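Alr1585 protein (Nostoc sp., PDB 5C2I) probably uses its haem to reduce hydrogen peroxide while oxidising dyes and other substrates, as in other dye-decolorizing peroxidases. Local coordinates at residues Leu27-Arg40 with Tyr69-Phe81. The protein carries 1 engineered substitution. Residues are numbered along the deposited sequence; the frame is centred on the assembly and turned at random.
Sequences LNDLQGNILKGHGR and YITSAKKQADEAF
Q31 and S72 form a single beta bridge, in which G32 N donates to T71 O and A73 N to L30 O, both at 2.8 Å. The bridge joins the loop after helix 24-29 to the start of helix 73-86, in the ferredoxin-like alpha+beta fold of the DyP family. A third backbone bond, K74 N to L27 O, ties the two helix ends together. S72 is the N-cap: its OG accepts from K75 N. A water links the same OG to N28 OD1. The methyl of A73 packs on L27 CD2.

Q76 makes both side-chain hydrogen bonds across the contact. With CG anti to the backbone N (chi1 -179°) and the chain extended, its amide reaches the loop. Q76 OE1 accepts from N33 N (2.9 Å). Q76 NE2 donates to K36 O (2.9 Å); the bond lies in the Q76 amide plane but comes from above the K36 carbonyl plane. Replacing Q76 with a leucine would probably leave N33 N and K36 O without these partners and let the loop shift. G32 CA lies 3.1 Å from Q76 OE1, close against the amide.

The CB of Q31 points away overall, and its NE2 bonds to F96 O and P459 O. R40 NH1 is bound by D91 O. R40 NH2 meets E79 OE1 in a salt bridge (3.1 Å), at the guanidinium edge, with the carboxylate plane turned 73° from it.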
loop_
_atom_site.group_PDB
_atom_site.type_symbol
_atom_site.label_atom_id
_atom_site.label_comp_id
_atom_site.label_asym_id
_atom_site.label_seq_id
_atom_site.Cartn_x
_atom_site.Cartn_y
_atom_site.Cartn_z
ATOM N N LEU A 27 10.977 24.954 -29.732
ATOM C CA LEU A 27 10.260 24.214 -28.698
ATOM C C LEU A 27 8.728 24.419 -28.786
ATOM O O LEU A 27 7.957 23.575 -28.359
ATOM C CB LEU A 27 10.752 24.613 -27.300
ATOM C CG LEU A 27 12.192 24.229 -26.949
ATOM C CD1 LEU A 27 12.568 24.726 -25.553
ATOM C CD2 LEU A 27 12.410 22.725 -27.051
ATOM N N ASN A 28 8.299 25.570 -29.292
ATOM C CA ASN A 28 6.892 25.866 -29.433
ATOM C C ASN A 28 6.215 25.064 -30.522
ATOM O O ASN A 28 5.056 24.745 -30.403
ATOM C CB ASN A 28 6.696 27.360 -29.762
ATOM C CG ASN A 28 5.260 27.799 -29.538
ATOM O OD1 ASN A 28 4.670 27.550 -28.481
ATOM N ND2 ASN A 28 4.647 28.379 -30.579
ATOM N N ASP A 29 6.938 24.734 -31.583
ATOM C CA ASP A 29 6.358 24.038 -32.756
ATOM C C ASP A 29 6.714 22.578 -32.858
ATOM O O ASP A 29 6.195 21.852 -33.759
ATOM C CB ASP A 29 6.746 24.756 -34.071
ATOM C CG ASP A 29 5.720 24.522 -35.202
ATOM O OD1 ASP A 29 4.528 24.354 -34.871
ATOM O OD2 ASP A 29 6.102 24.601 -36.410
ATOM N N LEU A 30 7.589 22.120 -31.966
ATOM C CA LEU A 30 8.009 20.695 -31.929
ATOM C C LEU A 30 7.083 19.963 -30.989
ATOM O O LEU A 30 6.795 20.456 -29.875
ATOM C CB LEU A 30 9.438 20.588 -31.388
ATOM C CG LEU A 30 10.013 19.186 -31.144
ATOM C CD1 LEU A 30 10.237 18.480 -32.487
ATOM C CD2 LEU A 30 11.313 19.263 -30.383
ATOM N N GLN A 31 6.651 18.783 -31.371
ATOM C CA GLN A 31 5.850 17.948 -30.460
ATOM C C GLN A 31 6.697 17.473 -29.252
ATOM O O GLN A 31 7.907 17.301 -29.343
ATOM C CB GLN A 31 5.302 16.715 -31.178
ATOM C CG GLN A 31 4.238 17.037 -32.203
ATOM C CD GLN A 31 3.513 15.802 -32.678
ATOM O OE1 GLN A 31 2.970 15.030 -31.870
ATOM N NE2 GLN A 31 3.479 15.609 -33.979
ATOM N N GLY A 32 6.038 17.271 -28.123
ATOM C CA GLY A 32 6.634 16.658 -26.946
ATOM C C GLY A 32 6.957 15.181 -27.123
ATOM O O GLY A 32 6.692 14.588 -28.181
ATOM N N ASN A 33 7.579 14.603 -26.085
ATOM C CA ASN A 33 7.961 13.184 -26.024
ATOM C C ASN A 33 9.151 12.826 -26.897
ATOM O O ASN A 33 9.578 11.666 -26.908
ATOM C CB ASN A 33 6.759 12.276 -26.366
ATOM C CG ASN A 33 6.911 10.847 -25.876
ATOM O OD1 ASN A 33 7.461 10.582 -24.803
ATOM N ND2 ASN A 33 6.374 9.914 -26.656
ATOM N N ILE A 34 9.738 13.808 -27.561
ATOM C CA ILE A 34 10.852 13.558 -28.448
ATOM C C ILE A 34 12.175 13.895 -27.723
ATOM O O ILE A 34 12.926 12.999 -27.409
ATOM C CB ILE A 34 10.690 14.330 -29.764
ATOM C CG1 ILE A 34 9.423 13.820 -30.512
ATOM C CG2 ILE A 34 11.900 14.137 -30.668
ATOM C CD1 ILE A 34 8.953 14.737 -31.663
ATOM N N LEU A 35 12.397 15.180 -27.406
ATOM C CA LEU A 35 13.578 15.589 -26.659
ATOM C C LEU A 35 13.594 15.095 -25.217
ATOM O O LEU A 35 14.680 14.890 -24.651
ATOM C CB LEU A 35 13.751 17.097 -26.689
ATOM C CG LEU A 35 13.895 17.703 -28.079
ATOM C CD1 LEU A 35 14.075 19.205 -27.970
ATOM C CD2 LEU A 35 15.027 17.066 -28.880
ATOM N N LYS A 36 12.401 14.934 -24.636
ATOM C CA LYS A 36 12.253 14.393 -23.295
ATOM C C LYS A 36 10.970 13.612 -23.262
ATOM O O LYS A 36 9.932 14.061 -23.756
ATOM C CB LYS A 36 12.218 15.539 -22.251
ATOM C CG LYS A 36 12.033 15.084 -20.794
ATOM C CD LYS A 36 12.507 16.171 -19.828
ATOM C CE LYS A 36 12.064 15.895 -18.388
ATOM N NZ LYS A 36 12.555 14.540 -17.979
ATOM N N GLY A 37 11.015 12.437 -22.660
ATOM C CA GLY A 37 9.835 11.562 -22.567
ATOM C C GLY A 37 8.680 12.188 -21.804
ATOM O O GLY A 37 8.889 12.973 -20.881
ATOM N N HIS A 38 7.451 11.878 -22.217
ATOM C CA HIS A 38 6.265 12.479 -21.559
ATOM C C HIS A 38 6.161 12.106 -20.071
ATOM O O HIS A 38 5.549 12.839 -19.315
ATOM C CB HIS A 38 4.951 12.191 -22.317
ATOM C CG HIS A 38 4.581 10.741 -22.422
ATOM N ND1 HIS A 38 4.247 9.974 -21.321
ATOM C CD2 HIS A 38 4.411 9.941 -23.502
ATOM C CE1 HIS A 38 3.924 8.756 -21.719
ATOM N NE2 HIS A 38 4.011 8.709 -23.040
ATOM N N GLY A 39 6.760 10.997 -19.684
ATOM C CA GLY A 39 6.800 10.558 -18.284
ATOM C C GLY A 39 5.481 10.160 -17.618
ATOM O O GLY A 39 5.402 10.117 -16.393
ATOM N N ARG A 40 4.416 9.962 -18.395
ATOM C CA ARG A 40 3.112 9.608 -17.820
ATOM C C ARG A 40 3.050 8.099 -17.647
ATOM O O ARG A 40 3.635 7.331 -18.428
ATOM C CB ARG A 40 1.940 10.091 -18.693
ATOM C CG ARG A 40 1.964 11.568 -19.130
ATOM C CD ARG A 40 1.887 12.595 -18.002
ATOM N NE ARG A 40 1.906 13.941 -18.625
ATOM C CZ ARG A 40 0.857 14.727 -18.841
ATOM N NH1 ARG A 40 -0.384 14.413 -18.448
ATOM N NH2 ARG A 40 1.021 15.864 -19.505
ATOM N N TYR A 69 -5.398 19.299 -28.570
ATOM C CA TYR A 69 -4.733 18.297 -27.738
ATOM C C TYR A 69 -3.223 18.192 -27.842
ATOM O O TYR A 69 -2.580 17.854 -26.851
ATOM C CB TYR A 69 -5.317 16.902 -28.054
ATOM C CG TYR A 69 -6.735 16.768 -27.536
ATOM C CD1 TYR A 69 -6.973 16.543 -26.200
ATOM C CD2 TYR A 69 -7.825 16.843 -28.392
ATOM C CE1 TYR A 69 -8.283 16.433 -25.705
ATOM C CE2 TYR A 69 -9.122 16.697 -27.925
ATOM C CZ TYR A 69 -9.341 16.490 -26.578
ATOM O OH TYR A 69 -10.621 16.357 -26.104
ATOM N N ILE A 70 -2.660 18.364 -29.032
ATOM C CA ILE A 70 -1.242 18.012 -29.207
ATOM C C ILE A 70 -0.390 18.862 -28.265
ATOM O O ILE A 70 -0.544 20.085 -28.176
ATOM C CB ILE A 70 -0.777 18.124 -30.671
ATOM C CG1 ILE A 70 -1.497 17.046 -31.516
ATOM C CG2 ILE A 70 0.720 17.914 -30.762
ATOM C CD1 ILE A 70 -1.183 17.074 -32.987
ATOM N N THR A 71 0.558 18.200 -27.631
ATOM C CA THR A 71 1.453 18.813 -26.669
ATOM C C THR A 71 2.757 19.184 -27.351
ATOM O O THR A 71 3.452 18.310 -27.835
ATOM C CB THR A 71 1.749 17.817 -25.537
ATOM O OG1 THR A 71 0.527 17.287 -25.021
ATOM C CG2 THR A 71 2.510 18.490 -24.387
ATOM N N SER A 72 3.123 20.467 -27.313
ATOM C CA SER A 72 4.453 20.869 -27.761
ATOM C C SER A 72 5.522 20.543 -26.693
ATOM O O SER A 72 5.213 20.339 -25.520
ATOM C CB SER A 72 4.465 22.354 -28.067
ATOM O OG SER A 72 4.330 23.106 -26.883
ATOM N N ALA A 73 6.788 20.613 -27.088
ATOM C CA ALA A 73 7.872 20.495 -26.122
ATOM C C ALA A 73 7.824 21.606 -25.061
ATOM O O ALA A 73 8.062 21.358 -23.881
ATOM C CB ALA A 73 9.202 20.485 -26.838
ATOM N N LYS A 74 7.466 22.815 -25.474
ATOM C CA LYS A 74 7.300 23.909 -24.541
ATOM C C LYS A 74 6.175 23.648 -23.552
ATOM O O LYS A 74 6.360 23.827 -22.349
ATOM C CB LYS A 74 7.075 25.242 -25.296
ATOM C CG LYS A 74 6.762 26.497 -24.451
ATOM C CD LYS A 74 6.071 27.611 -25.267
ATOM C CE LYS A 74 6.050 28.958 -24.470
ATOM N NZ LYS A 74 5.068 28.874 -23.346
ATOM N N LYS A 75 5.028 23.227 -24.038
ATOM C CA LYS A 75 3.885 22.915 -23.168
ATOM C C LYS A 75 4.239 21.777 -22.204
ATOM O O LYS A 75 3.922 21.863 -21.025
ATOM C CB LYS A 75 2.636 22.570 -23.983
ATOM C CG LYS A 75 1.406 22.261 -23.144
ATOM C CD LYS A 75 0.874 23.519 -22.477
ATOM C CE LYS A 75 -0.279 23.180 -21.519
ATOM N NZ LYS A 75 -0.819 24.349 -20.801
ATOM N N GLN A 76 4.894 20.745 -22.712
ATOM C CA GLN A 76 5.325 19.620 -21.876
ATOM C C GLN A 76 6.209 20.109 -20.701
ATOM O O GLN A 76 5.942 19.767 -19.539
ATOM C CB GLN A 76 6.093 18.620 -22.700
ATOM C CG GLN A 76 6.561 17.417 -21.926
ATOM C CD GLN A 76 7.450 16.514 -22.722
ATOM O OE1 GLN A 76 7.452 16.570 -23.958
ATOM N NE2 GLN A 76 8.172 15.607 -22.031
ATOM N N ALA A 77 7.189 20.965 -21.009
ATOM C CA ALA A 77 8.056 21.533 -19.983
ATOM C C ALA A 77 7.274 22.402 -18.994
ATOM O O ALA A 77 7.511 22.336 -17.768
ATOM C CB ALA A 77 9.201 22.336 -20.620
ATOM N N ASP A 78 6.355 23.219 -19.499
ATOM C CA ASP A 78 5.553 24.121 -18.641
ATOM C C ASP A 78 4.650 23.322 -17.704
ATOM O O ASP A 78 4.509 23.678 -16.538
ATOM C CB ASP A 78 4.708 25.085 -19.471
ATOM C CG ASP A 78 5.562 26.138 -20.217
ATOM O OD1 ASP A 78 6.798 26.196 -19.997
ATOM O OD2 ASP A 78 5.011 26.914 -21.028
ATOM N N GLU A 79 4.088 22.213 -18.189
ATOM C CA GLU A 79 3.230 21.350 -17.376
ATOM C C GLU A 79 4.056 20.682 -16.270
ATOM O O GLU A 79 3.568 20.541 -15.138
ATOM C CB GLU A 79 2.562 20.244 -18.252
ATOM C CG GLU A 79 1.402 20.740 -19.126
ATOM C CD GLU A 79 0.973 19.713 -20.170
ATOM O OE1 GLU A 79 1.719 18.768 -20.463
ATOM O OE2 GLU A 79 -0.101 19.857 -20.726
ATOM N N ALA A 80 5.274 20.242 -16.593
ATOM C CA ALA A 80 6.150 19.650 -15.578
ATOM C C ALA A 80 6.556 20.710 -14.538
ATOM O O ALA A 80 6.560 20.445 -13.336
ATOM C CB ALA A 80 7.377 19.017 -16.213
ATOM N N PHE A 81 6.831 21.929 -15.006
ATOM C CA PHE A 81 7.243 23.035 -14.111
ATOM C C PHE A 81 6.117 23.375 -13.141
ATOM O O PHE A 81 6.349 23.512 -11.932
ATOM C CB PHE A 81 7.658 24.266 -14.935
ATOM C CG PHE A 81 8.126 25.450 -14.112
ATOM C CD1 PHE A 81 9.466 25.571 -13.742
ATOM C CD2 PHE A 81 7.249 26.466 -13.760
ATOM C CE1 PHE A 81 9.906 26.687 -13.012
ATOM C CE2 PHE A 81 7.686 27.585 -13.017
ATOM C CZ PHE A 81 9.020 27.682 -12.657
HETATM O O HOH W 1 3.471 25.584 -27.381
#